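Local coordinates for L-lysine 6-monooxygenase involved in desferrioxamine biosynthesis (Erwinia amylovora CFBP1430, PDB 5O8P), which binds FAD and uses NADPH to N-hydroxylate an amine, probably cadaverine, in the biosynthesis of the siderophore desferrioxamine, at residues B[136-141]-B[147-152]. Residues are numbered along the deposited sequence; the frame is centred on the assembly and turned at random.
Sequences RVRSTD and QQEWLA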
# COMPACT_ATOMS: atom_id res chain seq x y z
N ARG B 136 -30.92 -43.27 -8.14
CA ARG B 136 -31.63 -43.06 -9.40
C ARG B 136 -32.06 -41.61 -9.43
O ARG B 136 -32.84 -41.20 -8.59
CB ARG B 136 -32.85 -43.99 -9.44
CG ARG B 136 -33.78 -43.83 -10.62
CD ARG B 136 -34.93 -44.84 -10.56
NE ARG B 136 -34.44 -46.22 -10.50
CZ ARG B 136 -33.96 -46.90 -11.55
NH1 ARG B 136 -33.89 -46.36 -12.78
NH2 ARG B 136 -33.52 -48.15 -11.35
N VAL B 137 -31.55 -40.85 -10.39
CA VAL B 137 -31.76 -39.39 -10.49
C VAL B 137 -32.64 -39.09 -11.70
O VAL B 137 -32.19 -39.28 -12.83
CB VAL B 137 -30.41 -38.66 -10.67
CG1 VAL B 137 -30.60 -37.17 -10.91
CG2 VAL B 137 -29.52 -38.91 -9.47
N ARG B 138 -33.86 -38.62 -11.47
CA ARG B 138 -34.80 -38.32 -12.57
C ARG B 138 -34.68 -36.85 -12.98
O ARG B 138 -34.98 -35.95 -12.19
CB ARG B 138 -36.23 -38.68 -12.19
CG ARG B 138 -37.12 -39.05 -13.38
CD ARG B 138 -38.54 -39.47 -12.96
NE ARG B 138 -39.22 -38.36 -12.26
CZ ARG B 138 -39.90 -38.44 -11.10
NH1 ARG B 138 -40.07 -39.60 -10.45
NH2 ARG B 138 -40.44 -37.33 -10.59
N SER B 139 -34.25 -36.62 -14.22
CA SER B 139 -34.10 -35.28 -14.78
C SER B 139 -35.19 -34.95 -15.79
O SER B 139 -35.93 -35.83 -16.24
CB SER B 139 -32.75 -35.15 -15.47
OG SER B 139 -32.79 -35.58 -16.82
N THR B 140 -35.26 -33.67 -16.14
CA THR B 140 -36.16 -33.17 -17.17
C THR B 140 -35.37 -32.18 -18.01
O THR B 140 -34.80 -31.24 -17.45
CB THR B 140 -37.38 -32.45 -16.55
OG1 THR B 140 -38.27 -33.41 -15.94
CG2 THR B 140 -38.17 -31.66 -17.58
N ASP B 141 -35.31 -32.38 -19.33
CA ASP B 141 -34.64 -31.42 -20.21
C ASP B 141 -35.45 -30.12 -20.28
O ASP B 141 -36.62 -30.14 -20.64
CB ASP B 141 -34.42 -32.00 -21.61
CG ASP B 141 -33.60 -31.08 -22.51
OD1 ASP B 141 -32.35 -31.11 -22.45
OD2 ASP B 141 -34.20 -30.31 -23.28
N GLN B 147 -37.87 -36.60 -20.38
CA GLN B 147 -37.46 -37.25 -19.14
C GLN B 147 -36.24 -38.13 -19.40
O GLN B 147 -36.14 -38.76 -20.45
CB GLN B 147 -38.61 -38.12 -18.60
CG GLN B 147 -39.91 -37.37 -18.33
CD GLN B 147 -39.78 -36.34 -17.22
OE1 GLN B 147 -39.30 -36.66 -16.14
NE2 GLN B 147 -40.21 -35.11 -17.49
N GLN B 148 -35.32 -38.16 -18.45
CA GLN B 148 -34.20 -39.11 -18.47
C GLN B 148 -33.90 -39.52 -17.03
O GLN B 148 -34.16 -38.76 -16.10
CB GLN B 148 -32.93 -38.52 -19.11
CG GLN B 148 -33.12 -37.21 -19.85
CD GLN B 148 -31.84 -36.70 -20.48
OE1 GLN B 148 -30.97 -37.49 -20.90
NE2 GLN B 148 -31.72 -35.36 -20.57
N GLU B 149 -33.39 -40.74 -16.87
CA GLU B 149 -32.96 -41.26 -15.56
C GLU B 149 -31.48 -41.56 -15.61
O GLU B 149 -30.98 -42.13 -16.58
CB GLU B 149 -33.77 -42.48 -15.13
CG GLU B 149 -35.12 -42.08 -14.54
CD GLU B 149 -35.98 -43.24 -14.06
OE1 GLU B 149 -35.55 -44.43 -14.16
OE2 GLU B 149 -37.10 -42.91 -13.57
N TRP B 150 -30.78 -41.13 -14.58
CA TRP B 150 -29.35 -41.30 -14.47
C TRP B 150 -29.12 -42.19 -13.27
O TRP B 150 -29.74 -42.00 -12.22
CB TRP B 150 -28.68 -39.95 -14.27
CG TRP B 150 -29.04 -38.93 -15.29
CD1 TRP B 150 -30.19 -38.20 -15.35
CD2 TRP B 150 -28.25 -38.51 -16.40
NE1 TRP B 150 -30.16 -37.35 -16.42
CE2 TRP B 150 -28.97 -37.52 -17.09
CE3 TRP B 150 -26.99 -38.88 -16.88
CZ2 TRP B 150 -28.49 -36.89 -18.24
CZ3 TRP B 150 -26.50 -38.26 -18.01
CH2 TRP B 150 -27.25 -37.28 -18.68
N LEU B 151 -28.27 -43.19 -13.44
CA LEU B 151 -27.92 -44.10 -12.36
C LEU B 151 -26.55 -43.76 -11.84
O LEU B 151 -25.68 -43.32 -12.61
CB LEU B 151 -27.97 -45.53 -12.87
CG LEU B 151 -29.38 -45.98 -13.23
CD1 LEU B 151 -29.41 -47.17 -14.19
CD2 LEU B 151 -30.16 -46.26 -11.96
N ALA B 152 -26.35 -43.92 -10.53
CA ALA B 152 -25.07 -43.57 -9.91
C ALA B 152 -24.90 -44.12 -8.50
O ALA B 152 -25.84 -44.16 -7.70
CB ALA B 152 -24.90 -42.06 -9.87
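Trp150 reaches diagonally over the hairpin to Ser139: its NE1 donates to Ser139 OG at 3.2 Å, with the hydroxyl in the indole plane. The bond is nearly straight, 164° at the hydrogen. Both residues sit on the face that carries Val137, and the same indole edge also passes Val137 O, 3.4 Å from Trp150 CD1. With Trp150 CG beside its backbone N (chi1 -53°), the indole slants across toward the partner strand.

On the other face Arg136 and Glu149 form the second diagonal link, a salt bridge from NH1 to OE1 (2.9 Å) in which the oxygen is met from above the carboxylate plane. The two flat groups are turned 54° apart. Leu151 CD2 lies over one face of the guanidinium, while NH2 makes a second salt bridge to Asp129 on the next strand. Arg138 runs alongside Glu149, its CG 3.8 Å from Glu149 CG. Nearer the turn, Gln147 NE2 gives Thr140 OG1 a weak bond.

Between the two faces runs an antiparallel pairing in which Val137 faces Trp150 and Ser139 faces Gln148 as hydrogen-bonded pairs. Val137 N to Trp150 O and Ser139 N to Gln148 O are both 2.8 Å; Gln148 N to Ser139 O is longer, 3.3 Å. Strand 121-129 flanks 136-141, and strand 8-14 flanks 147-152; Val137 packs on the FAD-binding Val123 and, with Trp150, on Leu38. The chemistry divides by face: one packs buried Val137 and Ser139, with Trp150, against neighbouring strands; the other carries the single interstrand salt bridge, and Arg136, also gripping Asp129, links three strands.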